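Long-range contacts in necrotic enteritis toxin B (PDB 4I0N), which forms pores in membranes as a toxin of Clostridium perfringens, built on the alpha-hemolysin fold and probably acting in necrotic enteritis: residues K54-N59 with I278-H283; Y85-K90 with V241-F246. One frame throughout, in Å; residues are numbered along the deposited sequence.

Interaction 1: residues K54-N59 with I278-H283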
ATOM      1  N   LYS A  54      -4.318  17.947  19.881  1.00 18.95           N
ATOM      2  CA  LYS A  54      -4.871  18.204  18.538  1.00 18.40           C
ATOM      3  C   LYS A  54      -4.763  16.914  17.775  1.00 16.95           C
ATOM      4  O   LYS A  54      -3.803  16.187  17.971  1.00 16.24           O
ATOM      5  CB  LYS A  54      -3.982  19.164  17.732  1.00 18.26           C
ATOM      6  CG  LYS A  54      -3.962  20.564  18.141  1.00 21.64           C
ATOM      7  CD  LYS A  54      -3.455  21.378  17.007  1.00 20.58           C
ATOM      8  CE  LYS A  54      -1.972  21.541  16.999  1.00 21.29           C
ATOM      9  NZ  LYS A  54      -1.711  22.959  16.601  1.00 21.33           N
ATOM     10  N   THR A  55      -5.697  16.675  16.857  1.00 16.07           N
ATOM     11  CA  THR A  55      -5.699  15.454  16.055  1.00 15.28           C
ATOM     12  C   THR A  55      -5.930  15.748  14.577  1.00 14.26           C
ATOM     13  O   THR A  55      -6.696  16.639  14.223  1.00 13.84           O
ATOM     14  CB  THR A  55      -6.805  14.480  16.545  1.00 15.83           C
ATOM     15  OG1 THR A  55      -6.607  14.209  17.940  1.00 19.78           O
ATOM     16  CG2 THR A  55      -6.796  13.160  15.730  1.00 14.63           C
ATOM     17  N   ALA A  56      -5.249  15.008  13.713  1.00 13.64           N
ATOM     18  CA  ALA A  56      -5.581  15.033  12.297  1.00 13.51           C
ATOM     19  C   ALA A  56      -5.809  13.592  11.855  1.00 13.23           C
ATOM     20  O   ALA A  56      -5.007  12.731  12.167  1.00 13.97           O
ATOM     21  CB  ALA A  56      -4.463  15.650  11.500  1.00 13.76           C
ATOM     22  N   LEU A  57      -6.893  13.338  11.137  1.00 13.27           N
ATOM     23  CA  LEU A  57      -7.098  12.043  10.492  1.00 13.55           C
ATOM     24  C   LEU A  57      -6.524  12.197   9.084  1.00 13.02           C
ATOM     25  O   LEU A  57      -6.857  13.152   8.380  1.00 14.39           O
ATOM     26  CB  LEU A  57      -8.592  11.706  10.403  1.00 13.86           C
ATOM     27  CG  LEU A  57      -9.367  11.452  11.707  1.00 16.39           C
ATOM     28  CD1 LEU A  57     -10.752  10.940  11.382  1.00 17.44           C
ATOM     29  CD2 LEU A  57      -8.660  10.443  12.598  1.00 16.11           C
ATOM     30  N   LEU A  58      -5.639  11.288   8.691  1.00 12.28           N
ATOM     31  CA  LEU A  58      -5.009  11.364   7.382  1.00 12.23           C
ATOM     32  C   LEU A  58      -5.435  10.174   6.518  1.00 12.29           C
ATOM     33  O   LEU A  58      -5.587   9.058   7.013  1.00 12.66           O
ATOM     34  CB  LEU A  58      -3.468  11.387   7.522  1.00 12.58           C
ATOM     35  CG  LEU A  58      -2.868  12.536   8.347  1.00 13.55           C
ATOM     36  CD1 LEU A  58      -1.360  12.490   8.286  1.00 16.31           C
ATOM     37  CD2 LEU A  58      -3.362  13.880   7.842  1.00 16.12           C
ATOM     38  N   ASN A  59      -5.628  10.410   5.227  1.00 11.46           N
ATOM     39  CA  ASN A  59      -6.001   9.342   4.318  1.00 11.80           C
ATOM     40  C   ASN A  59      -4.972   9.312   3.198  1.00 10.72           C
ATOM     41  O   ASN A  59      -4.781  10.315   2.533  1.00 10.50           O
ATOM     42  CB  ASN A  59      -7.387   9.631   3.736  1.00 13.20           C
ATOM     43  CG  ASN A  59      -7.876   8.534   2.781  1.00 18.04           C
ATOM     44  OD1 ASN A  59      -8.034   7.391   3.161  1.00 25.22           O
ATOM     45  ND2 ASN A  59      -8.152   8.908   1.550  1.00 25.29           N
ATOM     46  N   ILE A 278       2.889  18.531   7.206  1.00 11.64           N
ATOM     47  CA  ILE A 278       1.625  18.675   7.896  1.00 12.04           C
ATOM     48  C   ILE A 278       1.662  20.046   8.559  1.00 12.33           C
ATOM     49  O   ILE A 278       2.334  20.246   9.573  1.00 12.68           O
ATOM     50  CB  ILE A 278       1.409  17.566   8.945  1.00 11.55           C
ATOM     51  CG1 ILE A 278       1.652  16.173   8.326  1.00 12.05           C
ATOM     52  CG2 ILE A 278       0.017  17.670   9.576  1.00 12.25           C
ATOM     53  CD1 ILE A 278       0.735  15.861   7.118  1.00 10.72           C
ATOM     54  N   ASN A 279       0.952  20.991   7.960  1.00 12.81           N
ATOM     55  CA  ASN A 279       0.967  22.366   8.427  1.00 13.01           C
ATOM     56  C   ASN A 279      -0.177  22.503   9.424  1.00 12.94           C
ATOM     57  O   ASN A 279      -1.305  22.813   9.030  1.00 13.76           O
ATOM     58  CB  ASN A 279       0.778  23.319   7.239  1.00 13.38           C
ATOM     59  CG  ASN A 279       1.029  24.781   7.610  1.00 15.54           C
ATOM     60  OD1 ASN A 279       0.848  25.193   8.758  1.00 15.97           O
ATOM     61  ND2 ASN A 279       1.429  25.562   6.633  1.00 16.44           N
ATOM     62  N   TRP A 280       0.088  22.209  10.696  1.00 12.58           N
ATOM     63  CA  TRP A 280      -0.985  22.244  11.702  1.00 12.98           C
ATOM     64  C   TRP A 280      -1.509  23.668  11.867  1.00 13.86           C
ATOM     65  O   TRP A 280      -2.726  23.881  12.036  1.00 14.68           O
ATOM     66  CB  TRP A 280      -0.477  21.715  13.053  1.00 11.99           C
ATOM     67  CG  TRP A 280      -0.078  20.268  13.030  1.00 10.80           C
ATOM     68  CD1 TRP A 280       1.132  19.738  12.669  1.00 11.09           C
ATOM     69  CD2 TRP A 280      -0.905  19.172  13.400  1.00 11.64           C
ATOM     70  NE1 TRP A 280       1.107  18.368  12.801  1.00 11.54           N
ATOM     71  CE2 TRP A 280      -0.134  17.996  13.255  1.00 11.06           C
ATOM     72  CE3 TRP A 280      -2.225  19.073  13.866  1.00 12.74           C
ATOM     73  CZ2 TRP A 280      -0.650  16.715  13.528  1.00 11.49           C
ATOM     74  CZ3 TRP A 280      -2.743  17.800  14.143  1.00 12.19           C
ATOM     75  CH2 TRP A 280      -1.944  16.646  13.986  1.00 13.73           C
ATOM     76  N   GLN A 281      -0.600  24.642  11.774  1.00 13.78           N
ATOM     77  CA  GLN A 281      -0.941  26.037  12.001  1.00 16.04           C
ATOM     78  C   GLN A 281      -2.003  26.528  11.012  1.00 16.05           C
ATOM     79  O   GLN A 281      -2.955  27.190  11.403  1.00 16.80           O
ATOM     80  CB  GLN A 281       0.314  26.899  11.892  1.00 16.16           C
ATOM     81  CG  GLN A 281       0.110  28.355  12.240  1.00 20.59           C
ATOM     82  CD  GLN A 281       1.428  29.082  12.439  1.00 24.37           C
ATOM     83  OE1 GLN A 281       2.434  28.757  11.806  1.00 25.48           O
ATOM     84  NE2 GLN A 281       1.432  30.062  13.332  1.00 25.79           N
ATOM     85  N   ASP A 282      -1.826  26.200   9.737  1.00 16.04           N
ATOM     86  CA  ASP A 282      -2.736  26.654   8.686  1.00 17.09           C
ATOM     87  C   ASP A 282      -3.738  25.585   8.227  1.00 15.86           C
ATOM     88  O   ASP A 282      -4.545  25.838   7.319  1.00 16.27           O
ATOM     89  CB  ASP A 282      -1.920  27.151   7.486  1.00 17.89           C
ATOM     90  CG  ASP A 282      -1.036  28.349   7.814  1.00 21.69           C
ATOM     91  OD1 ASP A 282      -1.419  29.179   8.663  1.00 24.45           O
ATOM     92  OD2 ASP A 282       0.045  28.469   7.184  1.00 24.90           O
ATOM     93  N   HIS A 283      -3.695  24.411   8.861  1.00 15.09           N
ATOM     94  CA  HIS A 283      -4.522  23.239   8.496  1.00 14.15           C
ATOM     95  C   HIS A 283      -4.358  22.853   7.032  1.00 13.93           C
ATOM     96  O   HIS A 283      -5.345  22.686   6.314  1.00 13.70           O
ATOM     97  CB  HIS A 283      -5.999  23.463   8.845  1.00 15.11           C
ATOM     98  CG  HIS A 283      -6.203  23.842  10.272  1.00 15.54           C
ATOM     99  ND1 HIS A 283      -6.660  25.086  10.654  1.00 18.11           N
ATOM    100  CD2 HIS A 283      -5.917  23.175  11.415  1.00 15.25           C
ATOM    101  CE1 HIS A 283      -6.696  25.147  11.973  1.00 16.26           C
ATOM    102  NE2 HIS A 283      -6.242  24.004  12.459  1.00 17.63           N
TER
HETATM  103  O   HOH W   1      -3.420  23.227  14.425  1.00 32.64           O
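Trp-280 carries most of this contact by pushing the benzo end of its indole against strand 54-59. Its atom CH2 rests 3.7 Å from Ala-56 CB, an oblique approach. At the rim, near the ring plane, CZ3 comes to 3.8 Å from the backbone C of Thr-55, so the indole edge abuts the main chain itself. The Lys-54 chain runs antiparallel alongside the indole: its methylenes pass the six-membered ring, with CE 4.0 Å from CE3 of Trp-280. The other apolar touch is smaller. Leu-58 and Ile-278 meet tip to tip through their CD1 methyls, while CG2 of Ile-278 lies over one indole face near the rim.

These side chains fill the space between two layers of a beta sandwich, as expected of the alpha-hemolysin fold: strand 53-65 belongs to one sheet, strand 258-279 to the other, and Phe-45 and Ile-239 extend the same apolar layer.

Polar links are few. A bend at chi3 (-89°) turns the Lys-54 amine back toward the turn, where a water lies 2.8 Å from NZ and 2.6 Å from Trp-280 O, linking the two. The amine is further gripped by the carbonyls of Ala-234 and Lys-232, and Trp-280 NE1 bonds to Ser-237 OG. Where strand 258-279 ends, Asn-279 OD1 takes the backbone N of Asp-282 at 3.0 Å from above its carbonyl plane, an Asx motif at the turn that follows the strand.

Interaction 2: residues Y85-K90 with V241-F246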
ATOM      1  N   TYR A  85       4.198  -5.566  -2.412  1.00  7.61           N
ATOM      2  CA  TYR A  85       4.206  -4.111  -2.300  1.00  7.64           C
ATOM      3  C   TYR A  85       4.319  -3.723  -0.812  1.00  8.28           C
ATOM      4  O   TYR A  85       3.533  -4.177  -0.000  1.00  9.51           O
ATOM      5  CB  TYR A  85       2.918  -3.533  -2.848  1.00  7.21           C
ATOM      6  CG  TYR A  85       2.662  -3.776  -4.306  1.00  7.97           C
ATOM      7  CD1 TYR A  85       3.021  -2.809  -5.264  1.00  7.77           C
ATOM      8  CD2 TYR A  85       1.993  -4.931  -4.735  1.00  5.95           C
ATOM      9  CE1 TYR A  85       2.742  -2.998  -6.628  1.00  7.89           C
ATOM     10  CE2 TYR A  85       1.718  -5.142  -6.113  1.00  6.51           C
ATOM     11  CZ  TYR A  85       2.096  -4.163  -7.040  1.00  8.53           C
ATOM     12  OH  TYR A  85       1.809  -4.349  -8.381  1.00  8.27           O
ATOM     13  N   ARG A  86       5.276  -2.862  -0.476  1.00  8.60           N
ATOM     14  CA  ARG A  86       5.429  -2.360   0.888  1.00  8.46           C
ATOM     15  C   ARG A  86       5.131  -0.869   0.941  1.00  9.00           C
ATOM     16  O   ARG A  86       5.645  -0.080   0.114  1.00  8.64           O
ATOM     17  CB  ARG A  86       6.836  -2.596   1.407  1.00  8.72           C
ATOM     18  CG  ARG A  86       6.999  -2.088   2.864  1.00  8.82           C
ATOM     19  CD  ARG A  86       8.326  -2.557   3.451  1.00  9.97           C
ATOM     20  NE  ARG A  86       8.308  -3.998   3.658  1.00 11.73           N
ATOM     21  CZ  ARG A  86       9.348  -4.724   4.064  1.00 15.27           C
ATOM     22  NH1 ARG A  86      10.517  -4.152   4.317  1.00 16.28           N
ATOM     23  NH2 ARG A  86       9.215  -6.040   4.218  1.00 13.75           N
ATOM     24  N   ILE A  87       4.305  -0.487   1.910  1.00  8.54           N
ATOM     25  CA  ILE A  87       3.927   0.920   2.076  1.00  9.70           C
ATOM     26  C   ILE A  87       4.331   1.296   3.493  1.00  9.69           C
ATOM     27  O   ILE A  87       3.884   0.676   4.448  1.00  9.42           O
ATOM     28  CB  ILE A  87       2.401   1.139   1.844  1.00 10.26           C
ATOM     29  CG1 ILE A  87       2.043   0.979   0.355  1.00 12.35           C
ATOM     30  CG2 ILE A  87       1.943   2.548   2.331  1.00 12.36           C
ATOM     31  CD1 ILE A  87       1.702  -0.420  -0.068  1.00 18.99           C
ATOM     32  N   ASN A  88       5.181   2.316   3.619  1.00  9.59           N
ATOM     33  CA  ASN A  88       5.550   2.819   4.937  1.00 10.22           C
ATOM     34  C   ASN A  88       5.029   4.244   5.037  1.00 10.43           C
ATOM     35  O   ASN A  88       5.183   5.036   4.093  1.00  9.54           O
ATOM     36  CB  ASN A  88       7.061   2.853   5.129  1.00 10.34           C
ATOM     37  CG  ASN A  88       7.725   1.496   4.991  1.00 13.82           C
ATOM     38  OD1 ASN A  88       7.165   0.456   5.329  1.00 13.77           O
ATOM     39  ND2 ASN A  88       8.948   1.509   4.498  1.00 17.67           N
ATOM     40  N   VAL A  89       4.418   4.569   6.170  1.00  9.13           N
ATOM     41  CA  VAL A  89       4.029   5.934   6.425  1.00  9.46           C
ATOM     42  C   VAL A  89       4.734   6.335   7.727  1.00 10.25           C
ATOM     43  O   VAL A  89       4.494   5.733   8.770  1.00 10.38           O
ATOM     44  CB  VAL A  89       2.494   6.074   6.530  1.00  9.79           C
ATOM     45  CG1 VAL A  89       2.124   7.501   6.826  1.00 10.48           C
ATOM     46  CG2 VAL A  89       1.805   5.635   5.213  1.00  8.80           C
ATOM     47  N   LYS A  90       5.615   7.332   7.652  1.00 10.31           N
ATOM     48  CA  LYS A  90       6.425   7.732   8.794  1.00 11.08           C
ATOM     49  C   LYS A  90       6.033   9.127   9.217  1.00 11.30           C
ATOM     50  O   LYS A  90       5.767   9.968   8.380  1.00 10.51           O
ATOM     51  CB  LYS A  90       7.922   7.706   8.464  1.00 12.11           C
ATOM     52  CG  LYS A  90       8.459   6.297   8.212  1.00 13.89           C
ATOM     53  CD  LYS A  90       9.918   6.373   7.783  1.00 18.26           C
ATOM     54  CE  LYS A  90      10.487   4.992   7.509  1.00 20.16           C
ATOM     55  NZ  LYS A  90      11.880   5.106   6.952  1.00 20.77           N
ATOM     56  N   VAL A 241       5.795   9.175   2.911  1.00  9.49           N
ATOM     57  CA  VAL A 241       5.148   7.983   2.341  1.00  9.46           C
ATOM     58  C   VAL A 241       6.219   7.293   1.510  1.00  9.52           C
ATOM     59  O   VAL A 241       6.735   7.908   0.578  1.00 10.57           O
ATOM     60  CB  VAL A 241       3.993   8.392   1.416  1.00  9.29           C
ATOM     61  CG1 VAL A 241       3.369   7.145   0.737  1.00  9.49           C
ATOM     62  CG2 VAL A 241       2.902   9.127   2.209  1.00  8.95           C
ATOM     63  N   GLU A 242       6.575   6.053   1.867  1.00  9.77           N
ATOM     64  CA  GLU A 242       7.609   5.282   1.163  1.00  9.49           C
ATOM     65  C   GLU A 242       6.924   4.103   0.506  1.00  9.13           C
ATOM     66  O   GLU A 242       6.177   3.367   1.163  1.00  9.51           O
ATOM     67  CB  GLU A 242       8.707   4.763   2.096  1.00 10.14           C
ATOM     68  CG  GLU A 242       9.345   5.830   2.964  1.00 11.42           C
ATOM     69  CD  GLU A 242      10.338   5.256   3.953  1.00 14.97           C
ATOM     70  OE1 GLU A 242      10.364   4.005   4.179  1.00 12.74           O
ATOM     71  OE2 GLU A 242      11.108   6.069   4.509  1.00 14.97           O
ATOM     72  N   TYR A 243       7.154   3.959  -0.793  1.00  8.81           N
ATOM     73  CA  TYR A 243       6.621   2.838  -1.548  1.00  8.20           C
ATOM     74  C   TYR A 243       7.779   1.982  -2.039  1.00  8.39           C
ATOM     75  O   TYR A 243       8.766   2.495  -2.572  1.00  8.16           O
ATOM     76  CB  TYR A 243       5.916   3.359  -2.790  1.00  8.83           C
ATOM     77  CG  TYR A 243       4.638   4.103  -2.616  1.00  7.99           C
ATOM     78  CD1 TYR A 243       3.762   3.864  -1.550  1.00  9.96           C
ATOM     79  CD2 TYR A 243       4.243   5.003  -3.609  1.00  9.75           C
ATOM     80  CE1 TYR A 243       2.524   4.529  -1.478  1.00 10.55           C
ATOM     81  CE2 TYR A 243       3.025   5.654  -3.549  1.00 10.81           C
ATOM     82  CZ  TYR A 243       2.178   5.439  -2.495  1.00 10.40           C
ATOM     83  OH  TYR A 243       0.982   6.131  -2.499  1.00 10.91           O
ATOM     84  N   GLN A 244       7.640   0.673  -1.891  1.00  8.77           N
ATOM     85  CA  GLN A 244       8.673  -0.260  -2.320  1.00 10.10           C
ATOM     86  C   GLN A 244       7.983  -1.426  -3.000  1.00 10.58           C
ATOM     87  O   GLN A 244       6.954  -1.903  -2.526  1.00 11.62           O
ATOM     88  CB  GLN A 244       9.441  -0.695  -1.078  1.00 11.22           C
ATOM     89  CG  GLN A 244      10.764  -1.340  -1.290  1.00 17.85           C
ATOM     90  CD  GLN A 244      11.635  -1.152  -0.042  1.00 21.28           C
ATOM     91  OE1 GLN A 244      11.157  -0.707   1.007  1.00 27.32           O
ATOM     92  NE2 GLN A 244      12.888  -1.464  -0.160  1.00 23.43           N
ATOM     93  N   ARG A 245       8.524  -1.882  -4.128  1.00  9.75           N
ATOM     94  CA  ARG A 245       7.923  -3.001  -4.814  1.00  8.76           C
ATOM     95  C   ARG A 245       9.000  -4.062  -4.994  1.00  8.88           C
ATOM     96  O   ARG A 245      10.011  -3.795  -5.638  1.00  9.98           O
ATOM     97  CB  ARG A 245       7.358  -2.556  -6.170  1.00  9.66           C
ATOM     98  CG  ARG A 245       6.447  -3.624  -6.810  1.00  8.63           C
ATOM     99  CD  ARG A 245       6.155  -3.386  -8.298  1.00  9.34           C
ATOM    100  NE  ARG A 245       7.393  -3.447  -9.082  1.00 10.80           N
ATOM    101  CZ  ARG A 245       7.820  -2.474  -9.881  1.00 10.42           C
ATOM    102  NH1 ARG A 245       7.074  -1.381 -10.087  1.00  9.77           N
ATOM    103  NH2 ARG A 245       8.981  -2.615 -10.514  1.00 10.94           N
ATOM    104  N   PHE A 246       8.803  -5.228  -4.386  1.00  8.42           N
ATOM    105  CA  PHE A 246       9.784  -6.317  -4.458  1.00  8.96           C
ATOM    106  C   PHE A 246       9.362  -7.233  -5.576  1.00  8.90           C
ATOM    107  O   PHE A 246       8.285  -7.838  -5.518  1.00  9.56           O
ATOM    108  CB  PHE A 246       9.846  -7.083  -3.146  1.00  9.07           C
ATOM    109  CG  PHE A 246      10.322  -6.237  -1.984  1.00 11.37           C
ATOM    110  CD1 PHE A 246      11.685  -6.003  -1.807  1.00 15.77           C
ATOM    111  CD2 PHE A 246       9.423  -5.676  -1.088  1.00 13.06           C
ATOM    112  CE1 PHE A 246      12.149  -5.217  -0.733  1.00 17.25           C
ATOM    113  CE2 PHE A 246       9.871  -4.903  -0.020  1.00 14.74           C
ATOM    114  CZ  PHE A 246      11.242  -4.674   0.153  1.00 16.59           C
TER
HETATM  115  O   HOH W   2      11.425  -0.930   4.327  1.00 10.05           O
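Strands 85-90 and 241-246 run antiparallel, 166° between directions and their axes 4.7 Å apart at closest approach, with Arg-86/Gln-244 and Asn-88/Glu-242 as hydrogen-bonded pairs. The bond from Arg-86 N to Gln-244 O is 2.8 Å, and Glu-242 N reaches Asn-88 O over the same distance.

On the face with Asn-88, the Glu-242 carboxylate is held at both oxygens. Asn-88 ND2 gives a bond of 2.9 Å to OE1, on its anti side, while Lys-90 NZ forms a salt bridge of 2.7 Å to OE2, on its syn side. Asn-88 is itself fixed by Ser-167 OG, bonded to its OD1. A magnesium ion lies about 4 Å from the Glu-242 side chain.

The pairing joins strand 76-92 to strand 236-255 inside one of the large antiparallel sheets of the alpha-hemolysin fold; strand 165-172 flanks the first and strand 258-279 the second.

Farther along the same face, Phe-246 sets CE2 4.1 Å above the centre of the Arg-86 guanidinium, the two planes 66° apart. Asp-169 holds that guanidinium in a salt bridge through NE.

The opposite face is more apolar. Tyr-85 runs alongside Arg-245, CE1 of its ring 3.8 Å from CG of Arg-245, and Ile-87 CG1 packs obliquely on Tyr-243 CD1 at 3.9 Å. Leu-60, Ile-64 and Pro-222, from the facing sheet, cover this side.

Along the chain, both segments of interaction 2 fall between those of interaction 1: 54-59 comes first, then 85-90, 241-246 and finally 278-283. Their centres are 22 Å apart and their nearest atoms about 6 Å, without touching. The common element is the sheet in which strands 236-255 and 258-279, consecutive in sequence, lie side by side. Interaction 2 is antiparallel strand pairing within this sheet, whereas interaction 1 presses its far end against the sheet holding strand 53-65. Ile-239, which Leu-58 and Ile-278 both touch, lies just before Val-241, so strand 236-255 runs from interaction 1 into interaction 2. Pairing within a layer and packing between layers together build the toxin's beta sandwich.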